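Local coordinates for hypothetical protein (Legionella pneumophila subsp. pneumophila, PDB 4JX2) that is of unknown function but is probably secreted, and combines a largely helical fold with a small mixed beta sheet, at residues L126-E131 / F203-L208; C186-N191 / K217-P222. All blocks are in the same frame, centred on the assembly; numbering follows the deposited sequence.

How the contacts relate
Both contacts belong to the helical DUF5624 region, on the same side of the chain's centre, with their own centres about 18 Å apart and no touch between them. They share no segment, yet helix 175-197 and helix 205-213, which follow each other in the chain, tie them together: contact 2 uses the first, contact 1 the start of the second. Each is mostly buried and built round one aromatic side chain reaching a helix. In contact 1 the F203 ring packs by apolar contact while its backbone O takes K130 at the partly exposed edge; K128 and M205 face the second subunit. Contact 2 instead has polar groups holding the hydroxyl of a buried tyrosine, and no other chain touches its segments.

Contact 1: residues L126-E131 / F203-L208; sequences LAKIKE and FDMASL
F203 lays its ring against one side of the helix carrying L126 and A127, and this is the tight part of the contact. CZ of F203 sits 3.4 Å from A127 N and CE2 of F203 lies 3.5 Å from L126 C, so the ring meets backbone as much as side chains, obliquely to its plane. With CG of F203 anti to the backbone N (chi1 -176°), the ring swings over to the backbone of L126 and A127. A127 fills the middle: its CB touches F203 CZ at 3.9 Å and, beyond it, M205 SE at 4.1 Å. The selenomethionine chain bends at chi2, and its CE ends 3.8 Å from K128 CD. K128 is buried against the second subunit, its NZ salt-bridged to E131 OE1 and to E338 of that subunit. W137 and M141 of helix 136-155, together with Y192 and V196 of helix 175-197, pack round the same phenyl ring.

The solvent side, at K130 and D204, is looser and more polar. K130, partly exposed, runs past F203 in the opposite direction with its chain extended as far as CE; there it turns, and NZ donates to F203 O at 3.0 Å, almost head-on (168°). D204 OD1 accepts from S207 N (2.9 Å, 161°) and from S207 OG, both approaching from the same face, above the carboxylate plane. This is an Asp N-cap at the start of helix 205-213, whose leading loop packs on helix 119-131 among the surrounding helices.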
ATOM      1  N   LEU A 126     -21.099  14.708  14.172  1.00 39.40           N
ATOM      2  CA  LEU A 126     -21.794  15.397  15.271  1.00 39.14           C
ATOM      3  C   LEU A 126     -22.703  14.429  16.049  1.00 43.96           C
ATOM      4  O   LEU A 126     -22.742  14.508  17.281  1.00 45.10           O
ATOM      5  CB  LEU A 126     -22.584  16.616  14.764  1.00 38.43           C
ATOM      6  CG  LEU A 126     -21.737  17.825  14.329  1.00 40.27           C
ATOM      7  CD1 LEU A 126     -22.559  18.787  13.537  1.00 39.55           C
ATOM      8  CD2 LEU A 126     -21.121  18.535  15.512  1.00 41.60           C
ATOM      9  N   ALA A 127     -23.359  13.475  15.338  1.00 39.27           N
ATOM     10  CA  ALA A 127     -24.206  12.436  15.930  1.00 39.19           C
ATOM     11  C   ALA A 127     -23.369  11.516  16.832  1.00 45.89           C
ATOM     12  O   ALA A 127     -23.833  11.150  17.931  1.00 46.79           O
ATOM     13  CB  ALA A 127     -24.913  11.636  14.841  1.00 38.72           C
ATOM     14  N   LYS A 128     -22.117  11.176  16.395  1.00 42.74           N
ATOM     15  CA  LYS A 128     -21.189  10.342  17.185  1.00 42.17           C
ATOM     16  C   LYS A 128     -20.690  11.118  18.431  1.00 49.05           C
ATOM     17  O   LYS A 128     -20.678  10.544  19.534  1.00 50.10           O
ATOM     18  CB  LYS A 128     -20.008   9.831  16.350  1.00 41.28           C
ATOM     19  CG  LYS A 128     -19.103   8.865  17.136  1.00 45.91           C
ATOM     20  CD  LYS A 128     -19.396   7.413  16.866  1.00 50.16           C
ATOM     21  CE  LYS A 128     -20.130   6.758  17.989  1.00 55.91           C
ATOM     22  NZ  LYS A 128     -20.524   5.374  17.625  1.00 60.24           N
ATOM     23  N   ILE A 129     -20.326  12.429  18.257  1.00 44.10           N
ATOM     24  CA  ILE A 129     -19.889  13.302  19.348  1.00 43.47           C
ATOM     25  C   ILE A 129     -20.986  13.322  20.414  1.00 49.13           C
ATOM     26  O   ILE A 129     -20.674  13.205  21.601  1.00 50.29           O
ATOM     27  CB  ILE A 129     -19.525  14.719  18.830  1.00 46.21           C
ATOM     28  CG1 ILE A 129     -18.314  14.669  17.857  1.00 45.71           C
ATOM     29  CG2 ILE A 129     -19.242  15.693  19.988  1.00 47.11           C
ATOM     30  CD1 ILE A 129     -18.249  15.790  16.856  1.00 47.24           C
ATOM     31  N   LYS A 130     -22.275  13.411  19.987  1.00 46.05           N
ATOM     32  CA  LYS A 130     -23.431  13.417  20.899  1.00 46.33           C
ATOM     33  C   LYS A 130     -23.504  12.084  21.662  1.00 52.73           C
ATOM     34  O   LYS A 130     -23.593  12.098  22.892  1.00 52.92           O
ATOM     35  CB  LYS A 130     -24.735  13.692  20.135  1.00 46.56           C
ATOM     36  CG  LYS A 130     -25.972  13.695  21.021  1.00 44.04           C
ATOM     37  CD  LYS A 130     -27.218  14.048  20.252  1.00 45.47           C
ATOM     38  CE  LYS A 130     -28.428  14.114  21.148  1.00 57.67           C
ATOM     39  NZ  LYS A 130     -29.017  12.774  21.404  1.00 64.37           N
ATOM     40  N   GLU A 131     -23.417  10.942  20.932  1.00 50.90           N
ATOM     41  CA  GLU A 131     -23.462   9.583  21.496  1.00 51.44           C
ATOM     42  C   GLU A 131     -22.387   9.389  22.598  1.00 57.14           C
ATOM     43  O   GLU A 131     -22.683   8.827  23.665  1.00 57.66           O
ATOM     44  CB  GLU A 131     -23.312   8.549  20.382  1.00 51.74           C
ATOM     45  CG  GLU A 131     -23.692   7.135  20.790  1.00 66.68           C
ATOM     46  CD  GLU A 131     -22.854   6.053  20.135  1.00 86.65           C
ATOM     47  OE1 GLU A 131     -23.173   5.678  18.984  1.00 75.71           O
ATOM     48  OE2 GLU A 131     -21.866   5.598  20.758  1.00 81.75           O
ATOM     49  N   PHE A 203     -31.801  13.998  17.568  1.00 42.48           N
ATOM     50  CA  PHE A 203     -30.561  13.897  16.827  1.00 40.33           C
ATOM     51  C   PHE A 203     -29.780  12.670  17.283  1.00 45.13           C
ATOM     52  O   PHE A 203     -29.461  12.550  18.456  1.00 45.23           O
ATOM     53  CB  PHE A 203     -29.727  15.185  16.924  1.00 40.72           C
ATOM     54  CG  PHE A 203     -28.457  15.209  16.101  1.00 40.10           C
ATOM     55  CD1 PHE A 203     -28.501  15.065  14.715  1.00 41.36           C
ATOM     56  CD2 PHE A 203     -27.224  15.428  16.702  1.00 42.03           C
ATOM     57  CE1 PHE A 203     -27.329  15.113  13.947  1.00 41.12           C
ATOM     58  CE2 PHE A 203     -26.054  15.491  15.936  1.00 44.31           C
ATOM     59  CZ  PHE A 203     -26.110  15.309  14.562  1.00 41.39           C
ATOM     60  N   ASP A 204     -29.548  11.735  16.350  1.00 42.37           N
ATOM     61  CA  ASP A 204     -28.774  10.502  16.513  1.00 43.36           C
ATOM     62  C   ASP A 204     -28.499   9.905  15.124  1.00 50.34           C
ATOM     63  O   ASP A 204     -29.063  10.400  14.146  1.00 49.98           O
ATOM     64  CB  ASP A 204     -29.454   9.481  17.457  1.00 45.70           C
ATOM     65  CG  ASP A 204     -30.895   9.173  17.153  1.00 54.21           C
ATOM     66  OD1 ASP A 204     -31.161   8.583  16.092  1.00 54.06           O
ATOM     67  OD2 ASP A 204     -31.752   9.480  17.997  1.00 65.03           O
HETATM   68  N   MSE A 205     -27.634   8.860  15.032  1.00 48.95           N
HETATM   69  CA  MSE A 205     -27.264   8.202  13.773  1.00 49.69           C
HETATM   70  C   MSE A 205     -28.501   7.877  12.926  1.00 48.23           C
HETATM   71  O   MSE A 205     -28.561   8.247  11.753  1.00 47.39           O
HETATM   72  CB  MSE A 205     -26.457   6.904  14.025  1.00 54.41           C
HETATM   73  CG  MSE A 205     -25.100   7.096  14.695  1.00 65.60           C
HETATM   74 SE   MSE A 205     -23.775   7.922  13.547  0.75 77.22          SE
HETATM   75  CE  MSE A 205     -22.243   7.151  14.393  1.00 73.89           C
ATOM     76  N   ALA A 206     -29.492   7.211  13.547  1.00 42.02           N
ATOM     77  CA  ALA A 206     -30.739   6.751  12.943  1.00 40.83           C
ATOM     78  C   ALA A 206     -31.623   7.903  12.463  1.00 42.76           C
ATOM     79  O   ALA A 206     -32.105   7.856  11.326  1.00 42.82           O
ATOM     80  CB  ALA A 206     -31.495   5.898  13.942  1.00 42.43           C
ATOM     81  N   SER A 207     -31.836   8.921  13.330  1.00 36.93           N
ATOM     82  CA  SER A 207     -32.648  10.095  13.060  1.00 36.32           C
ATOM     83  C   SER A 207     -32.038  10.889  11.917  1.00 38.63           C
ATOM     84  O   SER A 207     -32.764  11.276  10.996  1.00 38.97           O
ATOM     85  CB  SER A 207     -32.771  10.958  14.313  1.00 42.82           C
ATOM     86  OG  SER A 207     -33.547  10.319  15.316  1.00 57.92           O
ATOM     87  N   LEU A 208     -30.699  11.062  11.925  1.00 32.91           N
ATOM     88  CA  LEU A 208     -29.981  11.796  10.876  1.00 32.69           C
ATOM     89  C   LEU A 208     -30.228  11.164   9.490  1.00 38.08           C
ATOM     90  O   LEU A 208     -30.513  11.889   8.523  1.00 38.35           O
ATOM     91  CB  LEU A 208     -28.470  11.852  11.191  1.00 32.02           C
ATOM     92  CG  LEU A 208     -27.544  12.346  10.077  1.00 35.14           C
ATOM     93  CD1 LEU A 208     -27.665  13.865   9.858  1.00 34.74           C
ATOM     94  CD2 LEU A 208     -26.142  11.945  10.355  1.00 36.56           C
TER

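Contact 2: residues C186-N191 / K217-P222; sequences CSMAGN and KTYPIP
The loop between helix 205-213 and helix 223-247 is pinned to helix 175-197 by a tyrosine lying across the helix surface. Y219 places one ring face over the M188 backbone: M188 CA stands 3.6 Å from the ring centroid and only 2° off the normal, a CH-pi contact. The M188 side chain, extended beyond CG, then runs back along Y219 in the opposite direction, with its CG 3.7 Å from Y219 CB. SE is oblique to the ring, 5.5 Å from the centroid, a Met-aromatic contact, and CE ends 3.5 Å from both Y219 O and I221 O.

At the far end of the ring two polar groups meet the hydroxyl near the ring plane. Y219 OH donates to S187 OG at 2.7 Å and accepts from N191 ND2 at 2.8 Å, the latter bent (139°). A chi1 of -176° sets S187 OG opposite its own N, within reach of both Y219 OH and P427 O, to which it also bonds. N191 ND2 donates to V428 O as well, and N191 OD1 accepts from Q430 N. CH-pi and Met-aromatic packing thus seat a buried tyrosine whose hydroxyl links loop to helix, through partners that also bind the C-terminal tail.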
ATOM      1  N   CYS A 186     -28.163  24.119   1.090  1.00 37.53           N
ATOM      2  CA  CYS A 186     -28.044  25.036   2.230  1.00 37.71           C
ATOM      3  C   CYS A 186     -29.363  25.129   2.985  1.00 39.96           C
ATOM      4  O   CYS A 186     -29.378  25.030   4.212  1.00 39.13           O
ATOM      5  CB  CYS A 186     -27.562  26.412   1.782  1.00 39.03           C
ATOM      6  SG  CYS A 186     -25.869  26.424   1.139  1.00 42.61           S
ATOM      7  N   SER A 187     -30.467  25.279   2.245  1.00 36.55           N
ATOM      8  CA  SER A 187     -31.811  25.386   2.801  1.00 37.07           C
ATOM      9  C   SER A 187     -32.189  24.095   3.581  1.00 41.03           C
ATOM     10  O   SER A 187     -32.675  24.179   4.711  1.00 41.85           O
ATOM     11  CB  SER A 187     -32.808  25.666   1.680  1.00 39.65           C
ATOM     12  OG  SER A 187     -34.116  25.870   2.187  1.00 45.74           O
HETATM   13  N   MSE A 188     -31.931  22.917   2.987  1.00 34.68           N
HETATM   14  CA  MSE A 188     -32.232  21.631   3.596  1.00 32.84           C
HETATM   15  C   MSE A 188     -31.416  21.423   4.882  1.00 39.08           C
HETATM   16  O   MSE A 188     -32.008  21.248   5.947  1.00 40.15           O
HETATM   17  CB  MSE A 188     -31.965  20.518   2.585  1.00 32.94           C
HETATM   18  CG  MSE A 188     -32.203  19.143   3.132  1.00 38.10           C
HETATM   19 SE   MSE A 188     -32.049  17.837   1.717  0.75 43.30          SE
HETATM   20  CE  MSE A 188     -33.018  16.385   2.541  1.00 39.67           C
ATOM     21  N   ALA A 189     -30.074  21.458   4.779  1.00 35.53           N
ATOM     22  CA  ALA A 189     -29.140  21.265   5.896  1.00 35.45           C
ATOM     23  C   ALA A 189     -29.308  22.313   6.985  1.00 40.30           C
ATOM     24  O   ALA A 189     -29.266  21.964   8.165  1.00 40.89           O
ATOM     25  CB  ALA A 189     -27.710  21.287   5.383  1.00 35.69           C
ATOM     26  N   GLY A 190     -29.490  23.578   6.586  1.00 36.50           N
ATOM     27  CA  GLY A 190     -29.704  24.696   7.500  1.00 36.08           C
ATOM     28  C   GLY A 190     -30.946  24.527   8.344  1.00 39.34           C
ATOM     29  O   GLY A 190     -30.867  24.526   9.573  1.00 40.27           O
ATOM     30  N   ASN A 191     -32.093  24.311   7.697  1.00 35.67           N
ATOM     31  CA  ASN A 191     -33.352  24.127   8.424  1.00 36.76           C
ATOM     32  C   ASN A 191     -33.395  22.802   9.195  1.00 41.61           C
ATOM     33  O   ASN A 191     -34.081  22.728  10.215  1.00 41.37           O
ATOM     34  CB  ASN A 191     -34.540  24.267   7.510  1.00 34.78           C
ATOM     35  CG  ASN A 191     -34.762  25.696   7.085  1.00 51.29           C
ATOM     36  OD1 ASN A 191     -34.822  26.619   7.913  1.00 45.38           O
ATOM     37  ND2 ASN A 191     -34.913  25.902   5.789  1.00 42.22           N
ATOM     38  N   LYS A 217     -40.358  15.494   4.001  1.00 50.25           N
ATOM     39  CA  LYS A 217     -41.534  16.064   3.331  1.00 51.66           C
ATOM     40  C   LYS A 217     -41.247  17.432   2.693  1.00 56.10           C
ATOM     41  O   LYS A 217     -41.655  17.643   1.549  1.00 56.31           O
ATOM     42  CB  LYS A 217     -42.740  16.161   4.282  1.00 55.78           C
ATOM     43  CG  LYS A 217     -43.344  14.800   4.654  1.00 77.30           C
ATOM     44  CD  LYS A 217     -44.238  14.910   5.894  1.00 88.58           C
ATOM     45  CE  LYS A 217     -44.763  13.585   6.395  1.00 91.94           C
ATOM     46  NZ  LYS A 217     -45.517  13.744   7.669  1.00 94.20           N
ATOM     47  N   THR A 218     -40.522  18.332   3.397  1.00 51.45           N
ATOM     48  CA  THR A 218     -40.184  19.671   2.881  1.00 49.91           C
ATOM     49  C   THR A 218     -39.089  19.604   1.807  1.00 51.48           C
ATOM     50  O   THR A 218     -39.154  20.341   0.820  1.00 52.60           O
ATOM     51  CB  THR A 218     -39.731  20.563   4.031  1.00 51.44           C
ATOM     52  OG1 THR A 218     -40.586  20.341   5.149  1.00 52.38           O
ATOM     53  CG2 THR A 218     -39.697  22.036   3.654  1.00 45.58           C
ATOM     54  N   TYR A 219     -38.082  18.742   2.008  1.00 44.05           N
ATOM     55  CA  TYR A 219     -36.951  18.601   1.099  1.00 41.20           C
ATOM     56  C   TYR A 219     -36.920  17.150   0.556  1.00 43.62           C
ATOM     57  O   TYR A 219     -36.174  16.310   1.066  1.00 43.33           O
ATOM     58  CB  TYR A 219     -35.655  19.013   1.826  1.00 39.82           C
ATOM     59  CG  TYR A 219     -35.686  20.446   2.315  1.00 40.35           C
ATOM     60  CD1 TYR A 219     -35.380  21.502   1.463  1.00 41.69           C
ATOM     61  CD2 TYR A 219     -36.023  20.749   3.634  1.00 41.25           C
ATOM     62  CE1 TYR A 219     -35.416  22.825   1.905  1.00 42.31           C
ATOM     63  CE2 TYR A 219     -36.054  22.069   4.091  1.00 42.01           C
ATOM     64  CZ  TYR A 219     -35.761  23.106   3.218  1.00 48.91           C
ATOM     65  OH  TYR A 219     -35.805  24.416   3.648  1.00 48.06           O
ATOM     66  N   PRO A 220     -37.764  16.841  -0.464  1.00 39.37           N
ATOM     67  CA  PRO A 220     -37.891  15.448  -0.942  1.00 38.54           C
ATOM     68  C   PRO A 220     -36.668  14.838  -1.622  1.00 40.33           C
ATOM     69  O   PRO A 220     -36.573  13.613  -1.611  1.00 40.39           O
ATOM     70  CB  PRO A 220     -39.072  15.514  -1.921  1.00 41.04           C
ATOM     71  CG  PRO A 220     -39.154  16.918  -2.322  1.00 45.25           C
ATOM     72  CD  PRO A 220     -38.764  17.702  -1.124  1.00 40.90           C
ATOM     73  N   ILE A 221     -35.769  15.645  -2.218  1.00 35.22           N
ATOM     74  CA  ILE A 221     -34.540  15.119  -2.814  1.00 33.22           C
ATOM     75  C   ILE A 221     -33.599  14.786  -1.650  1.00 39.14           C
ATOM     76  O   ILE A 221     -33.239  15.685  -0.882  1.00 39.24           O
ATOM     77  CB  ILE A 221     -33.878  16.071  -3.847  1.00 35.34           C
ATOM     78  CG1 ILE A 221     -34.839  16.427  -4.999  1.00 37.01           C
ATOM     79  CG2 ILE A 221     -32.570  15.456  -4.386  1.00 34.06           C
ATOM     80  CD1 ILE A 221     -34.599  17.834  -5.595  1.00 44.67           C
ATOM     81  N   PRO A 222     -33.204  13.511  -1.465  1.00 36.31           N
ATOM     82  CA  PRO A 222     -32.283  13.191  -0.353  1.00 35.74           C
ATOM     83  C   PRO A 222     -30.996  14.014  -0.390  1.00 41.54           C
ATOM     84  O   PRO A 222     -30.524  14.347  -1.482  1.00 42.54           O
ATOM     85  CB  PRO A 222     -31.948  11.712  -0.589  1.00 36.35           C
ATOM     86  CG  PRO A 222     -33.071  11.188  -1.392  1.00 41.24           C
ATOM     87  CD  PRO A 222     -33.543  12.312  -2.259  1.00 37.24           C
TER